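Local coordinates for protein titin (Homo sapiens, PDB 1WAA) that probably serves as an elastic, force-bearing link of the muscle sarcomere, of which this is one immunoglobulin domain, I27, at residues Pro11-Glu16 against His24-Leu29. Numbering follows the deposited sequence.
Sequences PLYGVE and HFEIEL. With ZN (zinc ion), chain B; ZN (zinc ion), chain D.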
ATOM      1  N   PRO C  11     -11.211   8.553  17.955  1.00 25.42           N
ATOM      2  CA  PRO C  11     -12.583   8.385  17.507  1.00 24.65           C
ATOM      3  C   PRO C  11     -12.985   9.422  16.481  1.00 26.58           C
ATOM      4  O   PRO C  11     -12.333  10.440  16.328  1.00 26.93           O
ATOM      5  CB  PRO C  11     -13.398   8.619  18.785  1.00 24.59           C
ATOM      6  CG  PRO C  11     -12.538   9.497  19.603  1.00 26.37           C
ATOM      7  CD  PRO C  11     -11.148   8.974  19.366  1.00 25.81           C
ATOM      8  N   LEU C  12     -14.057   9.125  15.766  1.00 27.16           N
ATOM      9  CA  LEU C  12     -14.713  10.076  14.917  1.00 28.42           C
ATOM     10  C   LEU C  12     -15.090  11.334  15.711  1.00 28.54           C
ATOM     11  O   LEU C  12     -15.496  11.250  16.872  1.00 28.92           O
ATOM     12  CB  LEU C  12     -15.972   9.418  14.374  1.00 26.16           C
ATOM     13  CG  LEU C  12     -16.138   8.926  12.922  1.00 31.68           C
ATOM     14  CD1 LEU C  12     -14.858   8.629  12.127  1.00 30.00           C
ATOM     15  CD2 LEU C  12     -17.155   7.779  12.889  1.00 27.30           C
ATOM     16  N   TYR C  13     -14.877  12.501  15.108  1.00 31.71           N
ATOM     17  CA  TYR C  13     -15.468  13.733  15.609  1.00 34.51           C
ATOM     18  C   TYR C  13     -16.651  14.126  14.735  1.00 31.29           C
ATOM     19  O   TYR C  13     -16.665  13.857  13.532  1.00 30.91           O
ATOM     20  CB  TYR C  13     -14.495  14.920  15.602  1.00 39.21           C
ATOM     21  CG  TYR C  13     -12.997  14.654  15.646  1.00 46.86           C
ATOM     22  CD1 TYR C  13     -12.270  14.838  16.844  1.00 50.95           C
ATOM     23  CD2 TYR C  13     -12.287  14.322  14.470  1.00 50.83           C
ATOM     24  CE1 TYR C  13     -10.861  14.651  16.881  1.00 54.46           C
ATOM     25  CE2 TYR C  13     -10.879  14.113  14.487  1.00 51.42           C
ATOM     26  CZ  TYR C  13     -10.173  14.284  15.687  1.00 53.14           C
ATOM     27  OH  TYR C  13      -8.798  14.073  15.707  1.00 52.57           O
ATOM     28  N   GLY C  14     -17.616  14.782  15.362  1.00 30.37           N
ATOM     29  CA  GLY C  14     -18.725  15.402  14.679  1.00 29.69           C
ATOM     30  C   GLY C  14     -18.227  16.479  13.734  1.00 29.48           C
ATOM     31  O   GLY C  14     -17.124  17.030  13.893  1.00 29.14           O
ATOM     32  N   VAL C  15     -19.030  16.735  12.710  1.00 27.40           N
ATOM     33  CA  VAL C  15     -18.702  17.678  11.664  1.00 25.94           C
ATOM     34  C   VAL C  15     -19.993  18.476  11.487  1.00 26.31           C
ATOM     35  O   VAL C  15     -21.065  17.873  11.470  1.00 26.49           O
ATOM     36  CB  VAL C  15     -18.398  16.965  10.323  1.00 26.39           C
ATOM     37  CG1 VAL C  15     -18.270  17.988   9.182  1.00 24.43           C
ATOM     38  CG2 VAL C  15     -17.131  16.121  10.434  1.00 29.08           C
ATOM     39  N   GLU C  16     -19.882  19.799  11.378  1.00 23.83           N
ATOM     40  CA  GLU C  16     -20.981  20.612  10.887  1.00 25.25           C
ATOM     41  C   GLU C  16     -20.544  21.161   9.546  1.00 26.76           C
ATOM     42  O   GLU C  16     -19.367  21.496   9.361  1.00 26.28           O
ATOM     43  CB  GLU C  16     -21.305  21.753  11.829  1.00 25.39           C
ATOM     44  CG  GLU C  16     -21.290  21.377  13.292  1.00 32.43           C
ATOM     45  CD  GLU C  16     -21.601  22.565  14.201  1.00 36.78           C
ATOM     46  OE1 GLU C  16     -21.810  22.365  15.429  1.00 43.92           O
ATOM     47  OE2 GLU C  16     -21.645  23.709  13.698  1.00 33.77           O
ATOM     48  N   HIS C  24     -15.640  16.028   6.042  1.00 27.39           N
ATOM     49  CA  HIS C  24     -14.541  15.064   6.068  1.00 25.84           C
ATOM     50  C   HIS C  24     -14.495  14.434   7.431  1.00 27.50           C
ATOM     51  O   HIS C  24     -14.329  15.134   8.425  1.00 28.61           O
ATOM     52  CB  HIS C  24     -13.171  15.744   5.836  1.00 26.12           C
ATOM     53  CG  HIS C  24     -13.077  16.602   4.586  1.00 28.75           C
ATOM     54  ND1 HIS C  24     -13.423  17.943   4.585  1.00 28.84           N
ATOM     55  CD2 HIS C  24     -12.669  16.315   3.322  1.00 30.10           C
ATOM     56  CE1 HIS C  24     -13.235  18.431   3.367  1.00 32.89           C
ATOM     57  NE2 HIS C  24     -12.780  17.469   2.592  1.00 26.05           N
ATOM     58  N   PHE C  25     -14.637  13.118   7.482  1.00 27.37           N
ATOM     59  CA  PHE C  25     -14.535  12.383   8.753  1.00 26.90           C
ATOM     60  C   PHE C  25     -13.219  11.594   8.800  1.00 28.22           C
ATOM     61  O   PHE C  25     -12.690  11.159   7.763  1.00 28.09           O
ATOM     62  CB  PHE C  25     -15.702  11.406   8.916  1.00 25.92           C
ATOM     63  CG  PHE C  25     -17.018  12.085   9.200  1.00 25.50           C
ATOM     64  CD1 PHE C  25     -17.423  12.287  10.519  1.00 25.10           C
ATOM     65  CD2 PHE C  25     -17.830  12.518   8.153  1.00 26.53           C
ATOM     66  CE1 PHE C  25     -18.649  12.928  10.794  1.00 32.45           C
ATOM     67  CE2 PHE C  25     -19.047  13.167   8.421  1.00 26.02           C
ATOM     68  CZ  PHE C  25     -19.454  13.369   9.745  1.00 28.21           C
ATOM     69  N   GLU C  26     -12.673  11.420   9.995  1.00 28.56           N
ATOM     70  CA  GLU C  26     -11.460  10.609  10.137  1.00 30.70           C
ATOM     71  C   GLU C  26     -11.458   9.908  11.480  1.00 28.57           C
ATOM     72  O   GLU C  26     -11.953  10.432  12.480  1.00 26.46           O
ATOM     73  CB  GLU C  26     -10.127  11.398   9.963  1.00 32.47           C
ATOM     74  CG  GLU C  26      -9.969  12.579  10.868  1.00 37.44           C
ATOM     75  CD  GLU C  26      -8.527  12.937  11.272  1.00 32.75           C
ATOM     76  OE1 GLU C  26      -8.361  14.037  11.827  1.00 35.63           O
ATOM     77  OE2 GLU C  26      -7.522  12.161  11.086  1.00 40.75           O
ATOM     78  N   ILE C  27     -10.927   8.713  11.435  1.00 26.33           N
ATOM     79  CA  ILE C  27     -10.784   7.865  12.610  1.00 25.91           C
ATOM     80  C   ILE C  27      -9.428   7.162  12.500  1.00 26.66           C
ATOM     81  O   ILE C  27      -8.967   6.816  11.390  1.00 24.94           O
ATOM     82  CB  ILE C  27     -11.970   6.849  12.685  1.00 27.17           C
ATOM     83  CG1 ILE C  27     -11.831   5.908  13.889  1.00 24.58           C
ATOM     84  CG2 ILE C  27     -12.110   6.027  11.411  1.00 28.26           C
ATOM     85  CD1 ILE C  27     -12.963   4.922  14.010  1.00 28.69           C
ATOM     86  N   GLU C  28      -8.784   6.978  13.642  1.00 23.94           N
ATOM     87  CA  GLU C  28      -7.509   6.272  13.680  1.00 24.33           C
ATOM     88  C   GLU C  28      -7.666   4.994  14.491  1.00 24.57           C
ATOM     89  O   GLU C  28      -8.206   5.004  15.596  1.00 24.15           O
ATOM     90  CB  GLU C  28      -6.422   7.126  14.292  1.00 25.29           C
ATOM     91  CG  GLU C  28      -5.065   6.438  14.232  1.00 31.24           C
ATOM     92  CD  GLU C  28      -3.929   7.333  14.685  1.00 43.43           C
ATOM     93  OE1 GLU C  28      -3.230   6.966  15.667  1.00 49.30           O
ATOM     94  OE2 GLU C  28      -3.700   8.434  14.082  1.00 47.23           O
ATOM     95  N   LEU C  29      -7.198   3.898  13.927  1.00 25.47           N
ATOM     96  CA  LEU C  29      -7.282   2.590  14.587  1.00 22.74           C
ATOM     97  C   LEU C  29      -5.932   2.254  15.229  1.00 23.96           C
ATOM     98  O   LEU C  29      -4.937   2.957  15.011  1.00 23.26           O
ATOM     99  CB  LEU C  29      -7.604   1.533  13.551  1.00 25.38           C
ATOM    100  CG  LEU C  29      -9.080   1.215  13.265  1.00 29.91           C
ATOM    101  CD1 LEU C  29     -10.056   2.345  13.601  1.00 28.86           C
ATOM    102  CD2 LEU C  29      -9.278   0.757  11.811  1.00 25.46           C
TER
HETATM  103 ZN    ZN B1090     -13.096  19.144   6.289  1.00 29.54          ZN
HETATM  104 ZN    ZN D1091      -6.274  13.997  12.429  1.00 29.26          ZN
HETATM  105  O   HOH W   1     -10.166  10.729  14.696  1.00 26.89           O
HETATM  106  O   HOH W   2     -14.384  13.064  12.186  1.00 15.37           O
HETATM  107  O   HOH W   3      -6.127  13.077  14.292  1.00 21.12           O
HETATM  108  O   HOH W   4     -14.956  18.876   7.574  1.00  6.95           O
HETATM  109  O   HOH W   5     -12.609  21.345   5.492  1.00 10.19           O
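Val15 sets its CG2 methyl on the ring of Phe25, 3.7 Å from the ring centroid and 18° off the normal, a CH-pi contact over one face, displaced toward the rim. The methyl gets there because CG2 stands anti to the carbonyl carbon while CG1 is anti to the backbone N (chi1 171°). Leu12 packs farther along the same strand: its CD1 presses against Ile27 CB at 3.4 Å, tighter than usual for two carbons, and its CG lies 4.3 Å from Phe25 CD1. Replacing Phe25 by an alanine would probably open a gap beneath Val15 CG2 and strip Leu12 CG of an apolar neighbour. No direct hydrogen bond joins the two segments, and water fills that role: one molecule lies between Pro11 O (2.7 Å) and Glu26 O, close enough to donate to either, while another donates to Tyr13 O and accepts from Glu26 N (3.2 Å). This fits the immunoglobulin I-set sandwich, in which strands 15-18 and 23-29 belong to different sheets; Val15 pairs through its backbone with Asn87 and Lys89, Phe25 with Leu62. Trp38 of strand 37-40 touches Leu12, Phe25 and Ile27, continuing the hydrophobic interior. On the outer side, Glu26 OE1 approaches the edge of the Tyr13 ring, 3.7 Å from CE2, with carboxylate and ring planes 52° apart. Both carboxylate oxygens of Glu26 bind a zinc ion, OE1 at 2.2 Å, and His24 ND1 binds a second; side chains from outside this chain take part in binding each metal.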